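Local coordinates for protein mandelate racemase (PDB 3OP2) that probably abstracts a proton next to a carboxylate of an acid substrate, as magnesium-dependent enzymes of the mandelate racemase branch of the enolase superfamily do, at residues A[141-146]-A[168-173]; A[197-202]-A[222-227]; A[249-254]-A[271-276]; A[302-307]-A[327-332]. One frame throughout, in Å; residues are numbered along the deposited sequence.

Contact 1 (A[141-146]-A[168-173]). With AKG (2-oxoglutaric acid), chain D.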
loop_
_atom_site.group_PDB
_atom_site.type_symbol
_atom_site.label_atom_id
_atom_site.label_comp_id
_atom_site.label_asym_id
_atom_site.label_seq_id
_atom_site.Cartn_x
_atom_site.Cartn_y
_atom_site.Cartn_z
ATOM N N ALA A 141 9.791 16.198 24.193
ATOM C CA ALA A 141 10.503 15.728 23.005
ATOM C C ALA A 141 11.571 14.700 23.352
ATOM O O ALA A 141 12.072 14.656 24.493
ATOM C CB ALA A 141 11.122 16.912 22.258
ATOM N N TYR A 142 11.899 13.858 22.371
ATOM C CA TYR A 142 13.072 12.999 22.475
ATOM C C TYR A 142 14.022 13.208 21.288
ATOM O O TYR A 142 13.585 13.574 20.185
ATOM C CB TYR A 142 12.695 11.520 22.693
ATOM C CG TYR A 142 12.143 10.790 21.500
ATOM C CD1 TYR A 142 12.999 10.128 20.611
ATOM C CD2 TYR A 142 10.769 10.722 21.268
ATOM C CE1 TYR A 142 12.504 9.433 19.513
ATOM C CE2 TYR A 142 10.259 10.018 20.162
ATOM C CZ TYR A 142 11.140 9.377 19.296
ATOM O OH TYR A 142 10.663 8.693 18.194
ATOM N N ALA A 143 15.311 12.994 21.540
ATOM C CA ALA A 143 16.362 13.118 20.524
ATOM C C ALA A 143 16.469 11.856 19.697
ATOM O O ALA A 143 16.723 10.785 20.235
ATOM C CB ALA A 143 17.714 13.427 21.182
ATOM N N SER A 144 16.285 11.987 18.388
ATOM C CA SER A 144 16.327 10.830 17.484
ATOM C C SER A 144 17.362 11.002 16.360
ATOM O O SER A 144 17.251 11.926 15.553
ATOM C CB SER A 144 14.949 10.573 16.877
ATOM O OG SER A 144 14.992 9.488 15.968
ATOM N N SER A 145 18.355 10.117 16.285
ATOM C CA SER A 145 18.539 8.984 17.195
ATOM C C SER A 145 20.022 8.648 17.299
ATOM O O SER A 145 20.820 9.049 16.450
ATOM C CB SER A 145 17.758 7.750 16.710
ATOM O OG SER A 145 18.009 7.479 15.342
ATOM N N ILE A 146 20.387 7.924 18.348
ATOM C CA ILE A 146 21.752 7.468 18.529
ATOM C C ILE A 146 21.954 6.206 17.687
ATOM O O ILE A 146 21.160 5.261 17.763
ATOM C CB ILE A 146 22.071 7.189 20.019
ATOM C CG1 ILE A 146 21.802 8.437 20.879
ATOM C CG2 ILE A 146 23.510 6.724 20.182
ATOM C CD1 ILE A 146 21.998 8.238 22.382
ATOM N N THR A 168 14.954 15.288 27.860
ATOM C CA THR A 168 14.669 14.381 28.978
ATOM C C THR A 168 14.572 12.915 28.500
ATOM O O THR A 168 14.279 12.007 29.290
ATOM C CB THR A 168 13.348 14.772 29.707
ATOM O OG1 THR A 168 12.263 14.773 28.769
ATOM C CG2 THR A 168 13.459 16.161 30.340
ATOM N N ALA A 169 14.821 12.706 27.207
ATOM C CA ALA A 169 14.648 11.414 26.565
ATOM C C ALA A 169 15.382 11.355 25.237
ATOM O O ALA A 169 15.462 12.365 24.519
ATOM C CB ALA A 169 13.145 11.123 26.344
ATOM N N ALA A 170 15.881 10.162 24.901
ATOM C CA ALA A 170 16.550 9.909 23.624
ATOM C C ALA A 170 16.328 8.474 23.122
ATOM O O ALA A 170 16.078 7.566 23.917
ATOM C CB ALA A 170 18.036 10.204 23.737
ATOM N N LYS A 171 16.425 8.287 21.803
ATOM C CA LYS A 171 16.246 6.967 21.191
ATOM C C LYS A 171 17.554 6.383 20.641
ATOM O O LYS A 171 18.322 7.075 19.949
ATOM C CB LYS A 171 15.180 7.030 20.093
ATOM C CG LYS A 171 14.713 5.685 19.547
ATOM C CD LYS A 171 13.383 5.856 18.826
ATOM C CE LYS A 171 13.583 6.384 17.416
ATOM N NZ LYS A 171 12.297 6.700 16.729
ATOM N N LEU A 172 17.783 5.106 20.949
ATOM C CA LEU A 172 18.943 4.362 20.471
ATOM C C LEU A 172 18.552 3.268 19.463
ATOM O O LEU A 172 17.612 2.498 19.686
ATOM C CB LEU A 172 19.683 3.744 21.659
ATOM C CG LEU A 172 20.780 2.692 21.415
ATOM C CD1 LEU A 172 22.118 3.347 21.073
ATOM C CD2 LEU A 172 20.950 1.824 22.634
ATOM N N LYS A 173 19.283 3.207 18.354
ATOM C CA LYS A 173 19.159 2.110 17.408
ATOM C C LYS A 173 19.787 0.847 17.993
ATOM O O LYS A 173 20.845 0.899 18.618
ATOM C CB LYS A 173 19.794 2.464 16.060
ATOM C CG LYS A 173 18.895 3.340 15.196
ATOM C CD LYS A 173 19.569 3.720 13.880
ATOM C CE LYS A 173 18.568 4.288 12.889
ATOM N NZ LYS A 173 17.855 5.485 13.426
HETATM C C1 AKG D . 12.848 6.684 13.027
HETATM O O1 AKG D . 12.927 7.912 12.825
HETATM O O2 AKG D . 12.104 6.204 13.918
HETATM C C2 AKG D . 13.611 5.756 12.193
HETATM O O5 AKG D . 13.477 4.557 12.395
HETATM C C3 AKG D . 14.514 6.225 11.070
HETATM C C4 AKG D . 15.685 7.054 11.595
HETATM C C5 AKG D . 16.869 7.058 10.636
HETATM O O3 AKG D . 16.690 7.181 9.397
HETATM O O4 AKG D . 18.020 6.955 11.118
HETATM O O HOH W 1 12.784 16.290 26.539
#
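Tyr142 and Lys171 meet inside a beta/alpha barrel, where strands 141-146 and 169-173 run parallel as the two ends of a beta-alpha-beta unit around helix 152-164. The aliphatic part of Lys171 passes obliquely by the tyrosine ring, its CB 3.6 Å from Tyr142 CE1, before a bend at chi3 (81°) turns the amine back to donate to Tyr142 OH at 3.0 Å. On the other face of the sheet, Ala143 CB meets Ala170 CB at 4.1 Å, and farther along Ile146 CG2 touches Leu172 CD1 at 3.8 Å, with helices 152-164 and 178-192 laid over them. This tight apolar side contrasts with the partly exposed start of 168-173, where water 1 takes the N-H of Thr168 and donates to Ala141 O. Between the pairs Ala143-Ala170 and Ile146-Leu172 the first strand carries one extra residue, at the cis peptide before Ser145; Ile146 N then donates to Lys171 O at 2.7 Å. Ser145 OG accepts from Lys173 NZ at 2.8 Å. Both lysines then reach opposite ends of the bound 2-oxoglutarate: Lys171 NZ lies 2.9 Å from its O2, and Lys173 NZ 2.7 Å from its O4. Glu227 and Glu329 add salt bridges to Lys171. Two lysine amines, one at each end of the bound diacid, are consistent with a site for a substrate with carboxylates at both ends.

Contact 2 (A[197-202]-A[222-227]). With MG (magnesium ion), chain C; AKG (2-oxoglutaric acid), chain D.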
loop_
_atom_site.group_PDB
_atom_site.type_symbol
_atom_site.label_atom_id
_atom_site.label_comp_id
_atom_site.label_asym_id
_atom_site.label_seq_id
_atom_site.Cartn_x
_atom_site.Cartn_y
_atom_site.Cartn_z
ATOM N N GLU A 197 14.524 9.146 29.971
ATOM C CA GLU A 197 13.922 8.029 29.243
ATOM C C GLU A 197 14.855 7.569 28.126
ATOM O O GLU A 197 15.410 8.383 27.372
ATOM C CB GLU A 197 12.541 8.373 28.683
ATOM C CG GLU A 197 11.507 8.727 29.741
ATOM C CD GLU A 197 11.293 7.633 30.788
ATOM O OE1 GLU A 197 11.589 6.448 30.521
ATOM O OE2 GLU A 197 10.813 7.970 31.888
ATOM N N ILE A 198 15.035 6.256 28.053
ATOM C CA ILE A 198 15.796 5.637 26.984
ATOM C C ILE A 198 14.828 4.822 26.147
ATOM O O ILE A 198 14.185 3.890 26.638
ATOM C CB ILE A 198 16.977 4.771 27.524
ATOM C CG1 ILE A 198 17.869 5.602 28.457
ATOM C CG2 ILE A 198 17.790 4.206 26.364
ATOM C CD1 ILE A 198 19.045 4.830 29.080
ATOM N N LEU A 199 14.688 5.229 24.892
ATOM C CA LEU A 199 13.880 4.535 23.910
ATOM C C LEU A 199 14.820 3.734 23.019
ATOM O O LEU A 199 16.016 4.043 22.926
ATOM C CB LEU A 199 13.104 5.537 23.060
ATOM C CG LEU A 199 11.981 6.363 23.681
ATOM C CD1 LEU A 199 12.425 7.089 24.943
ATOM C CD2 LEU A 199 11.486 7.355 22.652
ATOM N N VAL A 200 14.276 2.724 22.347
ATOM C CA VAL A 200 15.077 1.825 21.531
ATOM C C VAL A 200 14.322 1.550 20.232
ATOM O O VAL A 200 13.104 1.480 20.254
ATOM C CB VAL A 200 15.364 0.566 22.377
ATOM C CG1 VAL A 200 15.091 -0.733 21.651
ATOM C CG2 VAL A 200 16.717 0.656 23.030
ATOM N N ASP A 201 15.036 1.441 19.104
ATOM C CA ASP A 201 14.411 1.227 17.776
ATOM C C ASP A 201 15.169 0.115 17.043
ATOM O O ASP A 201 16.377 0.251 16.780
ATOM C CB ASP A 201 14.429 2.531 16.948
ATOM C CG ASP A 201 13.572 2.467 15.677
ATOM O OD1 ASP A 201 13.337 1.376 15.098
ATOM O OD2 ASP A 201 13.127 3.551 15.223
ATOM N N ALA A 202 14.477 -0.976 16.719
ATOM C CA ALA A 202 15.148 -2.127 16.094
ATOM C C ALA A 202 15.017 -2.145 14.572
ATOM O O ALA A 202 15.647 -2.949 13.902
ATOM C CB ALA A 202 14.651 -3.441 16.692
ATOM N N GLY A 222 15.275 -0.677 31.888
ATOM C CA GLY A 222 14.099 0.168 32.130
ATOM C C GLY A 222 13.764 1.082 30.963
ATOM O O GLY A 222 13.395 2.243 31.167
ATOM N N CYS A 223 13.908 0.569 29.745
ATOM C CA CYS A 223 13.608 1.321 28.535
ATOM C C CYS A 223 12.121 1.686 28.408
ATOM O O CYS A 223 11.238 0.942 28.845
ATOM C CB CYS A 223 14.075 0.540 27.304
ATOM S SG CYS A 223 15.896 0.349 27.199
ATOM N N TYR A 224 11.854 2.829 27.792
ATOM C CA TYR A 224 10.502 3.359 27.682
ATOM C C TYR A 224 9.700 2.575 26.641
ATOM O O TYR A 224 8.572 2.151 26.904
ATOM C CB TYR A 224 10.568 4.845 27.341
ATOM C CG TYR A 224 9.250 5.570 27.323
ATOM C CD1 TYR A 224 8.710 6.103 28.492
ATOM C CD2 TYR A 224 8.544 5.735 26.133
ATOM C CE1 TYR A 224 7.501 6.779 28.476
ATOM C CE2 TYR A 224 7.331 6.411 26.105
ATOM C CZ TYR A 224 6.817 6.926 27.277
ATOM O OH TYR A 224 5.617 7.606 27.244
ATOM N N TRP A 225 10.276 2.396 25.457
ATOM C CA TRP A 225 9.661 1.553 24.435
ATOM C C TRP A 225 10.655 0.788 23.592
ATOM O O TRP A 225 11.860 1.057 23.622
ATOM C CB TRP A 225 8.647 2.314 23.566
ATOM C CG TRP A 225 9.172 3.272 22.504
ATOM C CD1 TRP A 225 10.218 3.071 21.642
ATOM C CD2 TRP A 225 8.599 4.544 22.145
ATOM N NE1 TRP A 225 10.348 4.156 20.801
ATOM C CE2 TRP A 225 9.372 5.071 21.090
ATOM C CE3 TRP A 225 7.515 5.295 22.633
ATOM C CZ2 TRP A 225 9.099 6.318 20.501
ATOM C CZ3 TRP A 225 7.245 6.543 22.060
ATOM C CH2 TRP A 225 8.045 7.045 21.003
ATOM N N PHE A 226 10.099 -0.155 22.838
ATOM C CA PHE A 226 10.796 -1.048 21.965
ATOM C C PHE A 226 10.094 -0.830 20.615
ATOM O O PHE A 226 8.984 -1.334 20.381
ATOM C CB PHE A 226 10.576 -2.490 22.491
ATOM C CG PHE A 226 11.406 -3.577 21.796
ATOM C CD1 PHE A 226 12.419 -3.269 20.890
ATOM C CD2 PHE A 226 11.180 -4.920 22.109
ATOM C CE1 PHE A 226 13.193 -4.306 20.278
ATOM C CE2 PHE A 226 11.935 -5.960 21.524
ATOM C CZ PHE A 226 12.947 -5.656 20.606
ATOM N N GLU A 227 10.748 -0.079 19.735
ATOM C CA GLU A 227 10.161 0.369 18.468
ATOM C C GLU A 227 10.531 -0.563 17.309
ATOM O O GLU A 227 11.679 -1.031 17.211
ATOM C CB GLU A 227 10.599 1.826 18.174
ATOM C CG GLU A 227 10.077 2.414 16.834
ATOM C CD GLU A 227 10.351 3.918 16.680
ATOM O OE1 GLU A 227 10.571 4.620 17.683
ATOM O OE2 GLU A 227 10.322 4.404 15.532
HETATM MG MG MG C . 11.569 4.144 13.889
HETATM C C1 AKG D . 12.848 6.684 13.027
HETATM O O1 AKG D . 12.927 7.912 12.825
HETATM O O2 AKG D . 12.104 6.204 13.918
HETATM C C2 AKG D . 13.611 5.756 12.193
HETATM O O5 AKG D . 13.477 4.557 12.395
HETATM C C3 AKG D . 14.514 6.225 11.070
HETATM C C4 AKG D . 15.685 7.054 11.595
HETATM C C5 AKG D . 16.869 7.058 10.636
HETATM O O3 AKG D . 16.690 7.181 9.397
HETATM O O4 AKG D . 18.020 6.955 11.118
HETATM O O HOH W 2 13.545 4.761 30.071
HETATM O O HOH W 3 11.570 2.079 13.352
#
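Two carboxylate oxygens, Asp201 OD2 and Glu227 OE2, stand only 2.9 Å apart, a closeness made tolerable by the magnesium ion that both bind at 2.1 Å. They sit at the C-terminal ends of neighbouring parallel strands in the beta/alpha barrel, the usual metal position in the enolase superfamily; Glu254 adds a third carboxylate, and 2-oxoglutarate chelates the ion through O2 and O5. The two side chains cross with their carboxylate planes 33° apart. Glu227 stretches out with CG anti to the backbone N (chi1 178°), which carries its acid group up to the metal; its other oxygen, OE1, forms a salt bridge with Lys171. Leu199 lays CD2 over one face of the Trp225 indole, 3.7 Å from the centroid of the six-membered ring, a CH-pi contact. At the N-terminal end water 2 bridges Glu197 OE1, Ile198 N and Gly222 O. Asp201 OD1 accepts from the backbone N of Asn203, and water 3, on the metal itself, also donates to it at 2.6 Å.

Contact 3 (A[249-254]-A[271-276]). With MG (magnesium ion), chain C; AKG (2-oxoglutaric acid), chain D.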
loop_
_atom_site.group_PDB
_atom_site.type_symbol
_atom_site.label_atom_id
_atom_site.label_comp_id
_atom_site.label_asym_id
_atom_site.label_seq_id
_atom_site.Cartn_x
_atom_site.Cartn_y
_atom_site.Cartn_z
ATOM N N ARG A 249 7.121 -0.465 26.660
ATOM C CA ARG A 249 6.051 -0.362 25.664
ATOM C C ARG A 249 6.513 -0.950 24.341
ATOM O O ARG A 249 7.672 -0.780 23.943
ATOM C CB ARG A 249 5.637 1.098 25.455
ATOM C CG ARG A 249 5.210 1.819 26.720
ATOM C CD ARG A 249 5.375 3.318 26.587
ATOM N NE ARG A 249 4.938 3.992 27.809
ATOM C CZ ARG A 249 5.635 3.998 28.940
ATOM N NH1 ARG A 249 6.800 3.363 29.007
ATOM N NH2 ARG A 249 5.165 4.629 30.007
ATOM N N ILE A 250 5.609 -1.666 23.676
ATOM C CA ILE A 250 5.825 -2.135 22.308
ATOM C C ILE A 250 5.291 -1.064 21.343
ATOM O O ILE A 250 4.104 -0.709 21.375
ATOM C CB ILE A 250 5.144 -3.517 22.041
ATOM C CG1 ILE A 250 5.634 -4.599 23.026
ATOM C CG2 ILE A 250 5.351 -3.964 20.592
ATOM C CD1 ILE A 250 7.171 -4.789 23.094
ATOM N N ALA A 251 6.181 -0.523 20.520
ATOM C CA ALA A 251 5.824 0.574 19.630
ATOM C C ALA A 251 6.059 0.223 18.172
ATOM O O ALA A 251 7.039 -0.424 17.823
ATOM C CB ALA A 251 6.608 1.821 19.999
ATOM N N THR A 252 5.143 0.644 17.310
ATOM C CA THR A 252 5.405 0.580 15.879
ATOM C C THR A 252 4.458 1.508 15.143
ATOM O O THR A 252 3.460 1.967 15.723
ATOM C CB THR A 252 5.304 -0.872 15.335
ATOM O OG1 THR A 252 5.749 -0.906 13.970
ATOM C CG2 THR A 252 3.868 -1.420 15.435
ATOM N N GLY A 253 4.765 1.794 13.878
ATOM C CA GLY A 253 3.799 2.485 13.031
ATOM C C GLY A 253 4.278 3.419 11.934
ATOM O O GLY A 253 3.476 3.809 11.087
ATOM N N GLU A 254 5.560 3.779 11.927
ATOM C CA GLU A 254 6.070 4.684 10.892
ATOM C C GLU A 254 5.901 4.121 9.477
ATOM O O GLU A 254 5.836 4.884 8.506
ATOM C CB GLU A 254 7.525 5.047 11.147
ATOM C CG GLU A 254 8.472 3.895 10.930
ATOM C CD GLU A 254 9.858 4.187 11.404
ATOM O OE1 GLU A 254 10.726 4.361 10.541
ATOM O OE2 GLU A 254 10.089 4.238 12.631
ATOM N N ILE A 271 -0.007 -3.899 20.430
ATOM C CA ILE A 271 0.656 -2.600 20.382
ATOM C C ILE A 271 0.385 -1.765 21.645
ATOM O O ILE A 271 -0.717 -1.817 22.200
ATOM C CB ILE A 271 0.222 -1.846 19.071
ATOM C CG1 ILE A 271 1.147 -0.660 18.765
ATOM C CG2 ILE A 271 -1.280 -1.462 19.118
ATOM C CD1 ILE A 271 0.998 -0.142 17.342
ATOM N N ASP A 272 1.389 -1.018 22.102
ATOM C CA ASP A 272 1.218 -0.051 23.209
ATOM C C ASP A 272 1.232 1.395 22.707
ATOM O O ASP A 272 0.499 2.267 23.218
ATOM C CB ASP A 272 2.303 -0.234 24.268
ATOM C CG ASP A 272 2.229 -1.581 24.937
ATOM O OD1 ASP A 272 1.153 -1.905 25.489
ATOM O OD2 ASP A 272 3.223 -2.333 24.889
ATOM N N VAL A 273 2.073 1.633 21.700
ATOM C CA VAL A 273 2.288 2.961 21.160
ATOM C C VAL A 273 2.164 2.906 19.631
ATOM O O VAL A 273 2.933 2.215 18.948
ATOM C CB VAL A 273 3.677 3.504 21.573
ATOM C CG1 VAL A 273 3.944 4.886 20.941
ATOM C CG2 VAL A 273 3.815 3.568 23.114
ATOM N N LEU A 274 1.169 3.608 19.111
ATOM C CA LEU A 274 0.995 3.757 17.673
ATOM C C LEU A 274 1.805 4.958 17.229
ATOM O O LEU A 274 1.802 6.007 17.894
ATOM C CB LEU A 274 -0.477 3.972 17.325
ATOM C CG LEU A 274 -1.465 2.822 17.551
ATOM C CD1 LEU A 274 -1.602 2.460 19.039
ATOM C CD2 LEU A 274 -2.834 3.216 16.966
ATOM N N GLN A 275 2.518 4.794 16.121
ATOM C CA GLN A 275 3.458 5.804 15.650
ATOM C C GLN A 275 3.148 6.273 14.240
ATOM O O GLN A 275 4.045 6.745 13.531
ATOM C CB GLN A 275 4.884 5.269 15.725
ATOM C CG GLN A 275 5.318 4.918 17.143
ATOM C CD GLN A 275 6.734 4.377 17.195
ATOM O OE1 GLN A 275 7.015 3.317 16.656
ATOM N NE2 GLN A 275 7.632 5.108 17.854
ATOM N N ALA A 276 1.877 6.138 13.847
ATOM C CA ALA A 276 1.354 6.719 12.605
ATOM C C ALA A 276 1.838 8.147 12.416
ATOM O O ALA A 276 1.777 8.969 13.340
ATOM C CB ALA A 276 -0.178 6.687 12.589
HETATM MG MG MG C . 11.569 4.144 13.889
HETATM C C1 AKG D . 12.848 6.684 13.027
HETATM O O1 AKG D . 12.927 7.912 12.825
HETATM O O2 AKG D . 12.104 6.204 13.918
HETATM C C2 AKG D . 13.611 5.756 12.193
HETATM O O5 AKG D . 13.477 4.557 12.395
HETATM C C3 AKG D . 14.514 6.225 11.070
HETATM C C4 AKG D . 15.685 7.054 11.595
HETATM C C5 AKG D . 16.869 7.058 10.636
HETATM O O3 AKG D . 16.690 7.181 9.397
HETATM O O4 AKG D . 18.020 6.955 11.118
HETATM O O HOH W 4 7.853 3.236 13.971
HETATM O O HOH W 3 11.570 2.079 13.352
#
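Asp272 and Ile250 grip each other in both directions. Asp272 OD2, through its anti lone pair, takes the N-H of Ile250 at 2.8 Å in an almost straight bond of 178°, while Ile250 O accepts from both Asp272 N and Val273 N. With CG beside the backbone N of Asp272 and opposite its carbonyl carbon (chi1 -64°), the carboxylate is turned toward Ile250 N. The other carboxylate oxygen forms a salt bridge with Arg242. On the inner face of this parallel beta-alpha-beta pair, Ala251 CB abuts Val273 CB at 3.7 Å. Around the back, Thr252 CG2 meets Ile271 CD1 at about a right angle, 3.7 Å away. Gln275 projects toward strand 249-252, bringing CD to 3.8 Å from Ala251 CB, and its NE2 donates to Glu227. Beyond Gly253, the extended chain of Glu254 delivers OE2 to the magnesium ion at 1.9 Å. Gln275 thus appears to act from the second shell, bonded directly to the ligand Glu227 and probably linked to Glu254 through water 4.

Contact 4 (A[302-307]-A[327-332]). With AKG (2-oxoglutaric acid), chain D.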
loop_
_atom_site.group_PDB
_atom_site.type_symbol
_atom_site.label_atom_id
_atom_site.label_comp_id
_atom_site.label_asym_id
_atom_site.label_seq_id
_atom_site.Cartn_x
_atom_site.Cartn_y
_atom_site.Cartn_z
ATOM N N ASN A 302 2.203 8.324 19.562
ATOM C CA ASN A 302 3.370 9.185 19.548
ATOM C C ASN A 302 3.941 9.069 18.143
ATOM O O ASN A 302 4.670 8.121 17.859
ATOM C CB ASN A 302 4.399 8.737 20.614
ATOM C CG ASN A 302 3.823 8.730 22.043
ATOM O OD1 ASN A 302 3.850 7.710 22.733
ATOM N ND2 ASN A 302 3.294 9.862 22.475
ATOM N N PRO A 303 3.584 10.015 17.241
ATOM C CA PRO A 303 3.889 9.817 15.829
ATOM C C PRO A 303 5.374 9.785 15.525
ATOM O O PRO A 303 6.171 10.442 16.191
ATOM C CB PRO A 303 3.291 11.060 15.159
ATOM C CG PRO A 303 3.335 12.114 16.250
ATOM C CD PRO A 303 2.943 11.324 17.473
ATOM N N HIS A 304 5.722 9.035 14.496
ATOM C CA HIS A 304 6.973 9.246 13.780
ATOM C C HIS A 304 6.820 10.569 13.034
ATOM O O HIS A 304 5.762 10.810 12.442
ATOM C CB HIS A 304 7.148 8.113 12.786
ATOM C CG HIS A 304 8.258 8.320 11.810
ATOM N ND1 HIS A 304 8.097 9.040 10.644
ATOM C CD2 HIS A 304 9.539 7.882 11.813
ATOM C CE1 HIS A 304 9.238 9.037 9.974
ATOM N NE2 HIS A 304 10.127 8.345 10.664
ATOM N N THR A 305 7.851 11.417 13.059
ATOM C CA THR A 305 7.750 12.783 12.491
ATOM C C THR A 305 8.847 13.111 11.450
ATOM O O THR A 305 8.817 14.164 10.801
ATOM C CB THR A 305 7.817 13.877 13.596
ATOM O OG1 THR A 305 9.153 13.967 14.106
ATOM C CG2 THR A 305 6.851 13.599 14.748
ATOM N N PHE A 306 9.782 12.178 11.309
ATOM C CA PHE A 306 11.090 12.329 10.682
ATOM C C PHE A 306 11.048 12.502 9.155
ATOM O O PHE A 306 10.823 11.530 8.428
ATOM C CB PHE A 306 11.857 11.035 11.040
ATOM C CG PHE A 306 13.354 11.091 10.863
ATOM C CD1 PHE A 306 13.930 11.092 9.597
ATOM C CD2 PHE A 306 14.192 11.041 11.982
ATOM C CE1 PHE A 306 15.323 11.098 9.439
ATOM C CE2 PHE A 306 15.596 11.054 11.846
ATOM C CZ PHE A 306 16.161 11.074 10.569
ATOM N N ASN A 307 11.241 13.734 8.685
ATOM C CA ASN A 307 11.647 14.022 7.280
ATOM C C ASN A 307 12.025 15.485 7.073
ATOM O O ASN A 307 13.128 15.797 6.612
ATOM C CB ASN A 307 10.591 13.630 6.233
ATOM C CG ASN A 307 11.167 13.575 4.812
ATOM O OD1 ASN A 307 11.901 12.649 4.469
ATOM N ND2 ASN A 307 10.826 14.555 3.982
HETATM N N MSE A 327 5.663 11.985 23.725
HETATM C CA MSE A 327 7.021 11.451 23.525
HETATM C C MSE A 327 7.354 11.723 22.068
HETATM O O MSE A 327 7.272 10.821 21.216
HETATM C CB MSE A 327 7.096 9.953 23.858
HETATM C CG MSE A 327 8.534 9.368 23.847
HETATM SE SE MSE A 327 9.848 10.297 24.994
HETATM C CE MSE A 327 9.321 9.594 26.728
ATOM N N PHE A 328 7.701 12.992 21.804
ATOM C CA PHE A 328 7.679 13.552 20.459
ATOM C C PHE A 328 9.053 13.509 19.796
ATOM O O PHE A 328 10.021 14.095 20.292
ATOM C CB PHE A 328 7.136 14.986 20.495
ATOM C CG PHE A 328 6.865 15.583 19.122
ATOM C CD1 PHE A 328 5.660 15.346 18.470
ATOM C CD2 PHE A 328 7.816 16.389 18.494
ATOM C CE1 PHE A 328 5.401 15.900 17.202
ATOM C CE2 PHE A 328 7.576 16.946 17.225
ATOM C CZ PHE A 328 6.371 16.707 16.582
ATOM N N GLU A 329 9.108 12.814 18.666
ATOM C CA GLU A 329 10.341 12.583 17.938
ATOM C C GLU A 329 10.913 13.872 17.364
ATOM O O GLU A 329 10.252 14.562 16.564
ATOM C CB GLU A 329 10.126 11.566 16.820
ATOM C CG GLU A 329 11.389 11.284 16.035
ATOM C CD GLU A 329 11.239 10.161 15.037
ATOM O OE1 GLU A 329 10.175 10.054 14.390
ATOM O OE2 GLU A 329 12.209 9.391 14.899
ATOM N N TRP A 330 12.137 14.185 17.785
ATOM C CA TRP A 330 12.881 15.286 17.196
ATOM C C TRP A 330 14.134 14.783 16.478
ATOM O O TRP A 330 15.118 14.425 17.112
ATOM C CB TRP A 330 13.222 16.386 18.215
ATOM C CG TRP A 330 13.499 17.701 17.513
ATOM C CD1 TRP A 330 14.699 18.124 17.021
ATOM C CD2 TRP A 330 12.544 18.732 17.177
ATOM N NE1 TRP A 330 14.560 19.358 16.422
ATOM C CE2 TRP A 330 13.247 19.748 16.498
ATOM C CE3 TRP A 330 11.167 18.896 17.395
ATOM C CZ2 TRP A 330 12.618 20.917 16.030
ATOM C CZ3 TRP A 330 10.544 20.067 16.930
ATOM C CH2 TRP A 330 11.276 21.059 16.260
ATOM N N ASP A 331 14.053 14.747 15.145
ATOM C CA ASP A 331 15.180 14.425 14.257
ATOM C C ASP A 331 16.342 15.376 14.559
ATOM O O ASP A 331 16.258 16.571 14.285
ATOM C CB ASP A 331 14.704 14.536 12.788
ATOM C CG ASP A 331 15.844 14.615 11.764
ATOM O OD1 ASP A 331 16.944 14.068 12.014
ATOM O OD2 ASP A 331 15.610 15.217 10.682
ATOM N N ILE A 332 17.404 14.846 15.157
ATOM C CA ILE A 332 18.526 15.687 15.569
ATOM C C ILE A 332 19.727 15.667 14.590
ATOM O O ILE A 332 20.770 16.274 14.860
ATOM C CB ILE A 332 18.978 15.385 17.032
ATOM C CG1 ILE A 332 19.122 13.883 17.283
ATOM C CG2 ILE A 332 17.986 15.970 18.030
ATOM C CD1 ILE A 332 20.287 13.196 16.549
HETATM C C1 AKG D . 12.848 6.684 13.027
HETATM O O1 AKG D . 12.927 7.912 12.825
HETATM O O2 AKG D . 12.104 6.204 13.918
HETATM C C2 AKG D . 13.611 5.756 12.193
HETATM O O5 AKG D . 13.477 4.557 12.395
HETATM C C3 AKG D . 14.514 6.225 11.070
HETATM C C4 AKG D . 15.685 7.054 11.595
HETATM C C5 AKG D . 16.869 7.058 10.636
HETATM O O3 AKG D . 16.690 7.181 9.397
HETATM O O4 AKG D . 18.020 6.955 11.118
HETATM O O HOH W 5 7.115 10.685 18.537
HETATM O O HOH W 6 11.713 14.768 13.280
HETATM O O HOH W 7 12.760 15.463 10.264
#
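The Phe306 ring is sandwiched: Asp331 CG lies over one face, 3.6 Å above the plane and offset toward the rim, and C4 of 2-oxoglutarate lies over the opposite face. Asp331 OD1 is hydrogen-bonded to Thr333. His304 presents its ring edge to C1 of the ligand, while the backbone N of Phe306 sits over one of its faces. Both residues belong to the loop 302-307 at the mouth of the beta/alpha barrel, which runs alongside strand 328-331. Farther in, Thr305 CG2 rests on the face of Phe328, 4.0 Å from its centroid. Glu329 is fully extended (chi1 -180°, chi2 173°), which carries its carboxylate across to the loop: OE1 takes the N-H of Thr305 on the anti side at 3.0 Å, and OE2 forms a salt bridge with Lys171. His304 ND1 is hydrogen-bonded to Asp277, which probably helps orient the imidazole. Water 5 links Pro303 O, selenomethionine Met327 O and Glu329 N. Thr305 OG1 donates to Glu329 O at 2.8 Å, from above the carbonyl plane.

The four contacts follow one another around a single curled barrel sheet and converge on one ligand. Contacts 1 and 2, with centres 9 Å apart, meet where strands 169-173 and 197-201 lie side by side, Leu172 N probably bonded to Leu199 O at 2.9 Å; contacts 1 and 4, also 9 Å apart, join where Tyr142 N approaches Phe328 O at 2.8 Å. Contacts 2 and 3, centres 11 Å apart, together supply the three carboxylates on magnesium. Trp225 points into the barrel, its CZ3 3.6 Å from CG of selenomethionine Met327 in contact 4. By analogy with relatives, magnesium and Lys171 would stabilise an enolate-like intermediate, with Lys173 and His304 probably placed as acid/base groups.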